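Local coordinates for protein probable receptor YhhM (Klebsiella variicola At-22, PDB 3Q6C) that is of unknown function, belongs to the DUF2500 (YhhM-like) family and is named a probable receptor, at residues K4-S9 against A37-E42. Numbering follows the deposited sequence.
Sequences KRVIVS and ASFRPE
I7 and R40 form an antiparallel hydrogen-bonded pair: I7 N donates to R40 O at 2.7 Å and R40 N returns a bond to I7 O at 2.9 Å, while the N-to-C directions of segments 4-9 and 37-41 run antiparallel, 143° apart. Both acceptors are approached in the carbonyl plane, with N-H...O angles of 161° and 169°, and this pair defines the register here. I7 O also receives a CA-H...O contact from F39 CA. The I7 and R40 side chains lie alongside one another, I7 CG2 reaching R40 CB at 3.9 Å; the guanidinium of R40 continues to a salt bridge with E47. On the other face of the sheet, V8 and F39 point the same way, and V8 CG2 packs on F39 CE1 at 3.9 Å. V6 reaches the F39 ring through CG2, the methyl placed between its backbone N and carbonyl carbon, which lies 3.5 Å from F39 CD1, oblique to the ring. V6, V8 and F39 are all buried, with L68 touching V6 and F39 and the F78 ring meeting that of F39. E42 OE2 lies at the edge of the R5 guanidinium, near its plane, in a salt bridge to NH1 modelled too short for its length to be trusted; R5 NH2 pairs with D81. The contact joins two neighbouring inner strands of a five-stranded antiparallel sheet ordered 48-52, 33-41, 2-15, 65-71, 74-80.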
ATOM      1  N   LYS A   4     -10.612  -0.695   4.825  1.00 24.17           N
ATOM      2  CA  LYS A   4     -10.598   0.679   5.326  1.00 21.73           C
ATOM      3  C   LYS A   4     -10.314   1.655   4.177  1.00 21.54           C
ATOM      4  O   LYS A   4      -9.499   1.363   3.305  1.00 23.23           O
ATOM      5  CB  LYS A   4      -9.531   0.841   6.416  1.00 20.39           C
ATOM      6  CG  LYS A   4      -9.589   2.173   7.167  1.00 19.71           C
ATOM      7  CD  LYS A   4      -8.436   2.288   8.156  1.00 20.30           C
ATOM      8  CE  LYS A   4      -8.439   3.604   8.951  1.00 18.44           C
ATOM      9  NZ  LYS A   4      -9.479   3.686  10.016  1.00 19.05           N
ATOM     10  N   ARG A   5     -10.991   2.802   4.170  1.00 20.35           N
ATOM     11  CA  ARG A   5     -10.774   3.793   3.123  1.00 20.60           C
ATOM     12  C   ARG A   5      -9.517   4.583   3.452  1.00 19.84           C
ATOM     13  O   ARG A   5      -9.421   5.195   4.512  1.00 21.13           O
ATOM     14  CB  ARG A   5     -11.961   4.757   3.015  1.00 21.19           C
ATOM     15  CG  ARG A   5     -13.309   4.068   2.862  1.00 27.89           C
ATOM     16  CD  ARG A   5     -14.369   5.004   2.288  1.00 29.91           C
ATOM     17  NE  ARG A   5     -14.136   5.245   0.864  1.00 34.64           N
ATOM     18  CZ  ARG A   5     -13.453   6.277   0.376  1.00 35.10           C
ATOM     19  NH1 ARG A   5     -12.939   7.180   1.198  1.00 32.92           N
ATOM     20  NH2 ARG A   5     -13.270   6.393  -0.935  1.00 35.33           N
ATOM     21  N   VAL A   6      -8.546   4.575   2.550  1.00 18.22           N
ATOM     22  CA  VAL A   6      -7.313   5.306   2.806  1.00 17.47           C
ATOM     23  C   VAL A   6      -6.808   5.946   1.535  1.00 17.79           C
ATOM     24  O   VAL A   6      -7.393   5.780   0.459  1.00 15.48           O
ATOM     25  CB  VAL A   6      -6.186   4.379   3.312  1.00 15.92           C
ATOM     26  CG1 VAL A   6      -6.665   3.544   4.493  1.00 14.16           C
ATOM     27  CG2 VAL A   6      -5.713   3.499   2.175  1.00 16.92           C
ATOM     28  N   ILE A   7      -5.715   6.685   1.675  1.00 18.08           N
ATOM     29  CA  ILE A   7      -5.082   7.308   0.533  1.00 17.98           C
ATOM     30  C   ILE A   7      -3.697   6.680   0.451  1.00 17.00           C
ATOM     31  O   ILE A   7      -3.130   6.269   1.467  1.00 15.47           O
ATOM     32  CB  ILE A   7      -4.963   8.838   0.700  1.00 19.68           C
ATOM     33  CG1 ILE A   7      -4.460   9.452  -0.603  1.00 22.10           C
ATOM     34  CG2 ILE A   7      -4.004   9.181   1.823  1.00 18.46           C
ATOM     35  CD1 ILE A   7      -4.434  10.972  -0.603  1.00 23.76           C
ATOM     36  N   VAL A   8      -3.167   6.572  -0.760  1.00 17.65           N
ATOM     37  CA  VAL A   8      -1.841   5.998  -0.948  1.00 18.62           C
ATOM     38  C   VAL A   8      -0.773   7.025  -0.569  1.00 19.43           C
ATOM     39  O   VAL A   8      -0.314   7.806  -1.405  1.00 18.32           O
ATOM     40  CB  VAL A   8      -1.643   5.543  -2.402  1.00 18.12           C
ATOM     41  CG1 VAL A   8      -0.266   4.937  -2.580  1.00 20.45           C
ATOM     42  CG2 VAL A   8      -2.710   4.518  -2.762  1.00 21.24           C
ATOM     43  N   SER A   9      -0.415   7.010   0.716  1.00 20.86           N
ATOM     44  CA  SER A   9       0.578   7.898   1.311  1.00 22.60           C
ATOM     45  C   SER A   9       1.822   8.071   0.480  1.00 24.09           C
ATOM     46  O   SER A   9       2.088   9.157  -0.032  1.00 27.16           O
ATOM     47  CB  SER A   9       1.015   7.372   2.680  1.00 24.21           C
ATOM     48  OG  SER A   9       0.164   7.804   3.710  1.00 27.90           O
ATOM     49  N   ALA A  37       4.697   0.256   0.411  1.00 20.00           N
ATOM     50  CA  ALA A  37       3.680   1.253   0.129  1.00 17.44           C
ATOM     51  C   ALA A  37       3.035   1.644   1.443  1.00 17.29           C
ATOM     52  O   ALA A  37       2.773   0.795   2.297  1.00 18.04           O
ATOM     53  CB  ALA A  37       2.644   0.693  -0.803  1.00 17.45           C
ATOM     54  N   SER A  38       2.795   2.934   1.621  1.00 16.93           N
ATOM     55  CA  SER A  38       2.164   3.393   2.846  1.00 17.13           C
ATOM     56  C   SER A  38       0.757   3.867   2.561  1.00 17.81           C
ATOM     57  O   SER A  38       0.509   4.535   1.564  1.00 18.16           O
ATOM     58  CB  SER A  38       2.964   4.526   3.485  1.00 15.12           C
ATOM     59  OG  SER A  38       4.146   4.036   4.085  1.00 14.93           O
ATOM     60  N   PHE A  39      -0.164   3.500   3.441  1.00 18.30           N
ATOM     61  CA  PHE A  39      -1.551   3.904   3.309  1.00 17.94           C
ATOM     62  C   PHE A  39      -1.929   4.744   4.518  1.00 21.22           C
ATOM     63  O   PHE A  39      -1.544   4.439   5.659  1.00 22.05           O
ATOM     64  CB  PHE A  39      -2.425   2.671   3.204  1.00 15.07           C
ATOM     65  CG  PHE A  39      -2.144   1.858   1.983  1.00 15.84           C
ATOM     66  CD1 PHE A  39      -2.765   2.162   0.774  1.00 12.27           C
ATOM     67  CD2 PHE A  39      -1.210   0.821   2.021  1.00 14.65           C
ATOM     68  CE1 PHE A  39      -2.459   1.445  -0.385  1.00 13.08           C
ATOM     69  CE2 PHE A  39      -0.895   0.101   0.871  1.00 14.95           C
ATOM     70  CZ  PHE A  39      -1.520   0.413  -0.339  1.00 14.86           C
ATOM     71  N   ARG A  40      -2.670   5.815   4.266  1.00 22.12           N
ATOM     72  CA  ARG A  40      -3.080   6.703   5.339  1.00 25.21           C
ATOM     73  C   ARG A  40      -4.581   6.940   5.326  1.00 25.71           C
ATOM     74  O   ARG A  40      -5.204   7.006   4.269  1.00 25.14           O
ATOM     75  CB  ARG A  40      -2.342   8.036   5.211  1.00 28.18           C
ATOM     76  CG  ARG A  40      -2.760   9.083   6.211  1.00 32.21           C
ATOM     77  CD  ARG A  40      -2.105  10.393   5.885  1.00 34.73           C
ATOM     78  NE  ARG A  40      -0.656  10.308   5.999  1.00 37.11           N
ATOM     79  CZ  ARG A  40       0.179  11.087   5.324  1.00 38.04           C
ATOM     80  NH1 ARG A  40      -0.304  11.998   4.487  1.00 38.26           N
ATOM     81  NH2 ARG A  40       1.489  10.966   5.497  1.00 37.92           N
ATOM     82  N   PRO A  41      -5.183   7.067   6.512  1.00 26.46           N
ATOM     83  CA  PRO A  41      -6.627   7.301   6.593  1.00 29.36           C
ATOM     84  C   PRO A  41      -6.991   8.688   6.066  1.00 32.41           C
ATOM     85  O   PRO A  41      -6.274   9.658   6.323  1.00 32.90           O
ATOM     86  CB  PRO A  41      -6.919   7.162   8.092  1.00 27.04           C
ATOM     87  CG  PRO A  41      -5.791   6.272   8.594  1.00 25.59           C
ATOM     88  CD  PRO A  41      -4.607   6.822   7.846  1.00 25.89           C
ATOM     89  N   GLU A  42      -8.098   8.777   5.329  1.00 34.92           N
ATOM     90  CA  GLU A  42      -8.552  10.056   4.791  1.00 36.84           C
ATOM     91  C   GLU A  42      -8.862  11.009   5.949  1.00 37.12           C
ATOM     92  O   GLU A  42      -7.969  11.657   6.503  1.00 36.37           O
ATOM     93  CB  GLU A  42      -9.822   9.885   3.940  1.00 38.61           C
ATOM     94  CG  GLU A  42     -10.277   8.456   3.686  1.00 41.55           C
ATOM     95  CD  GLU A  42     -11.742   8.226   4.074  1.00 44.00           C
ATOM     96  OE1 GLU A  42     -12.031   7.955   5.271  1.00 40.05           O
ATOM     97  OE2 GLU A  42     -12.608   8.328   3.178  1.00 44.14           O
TER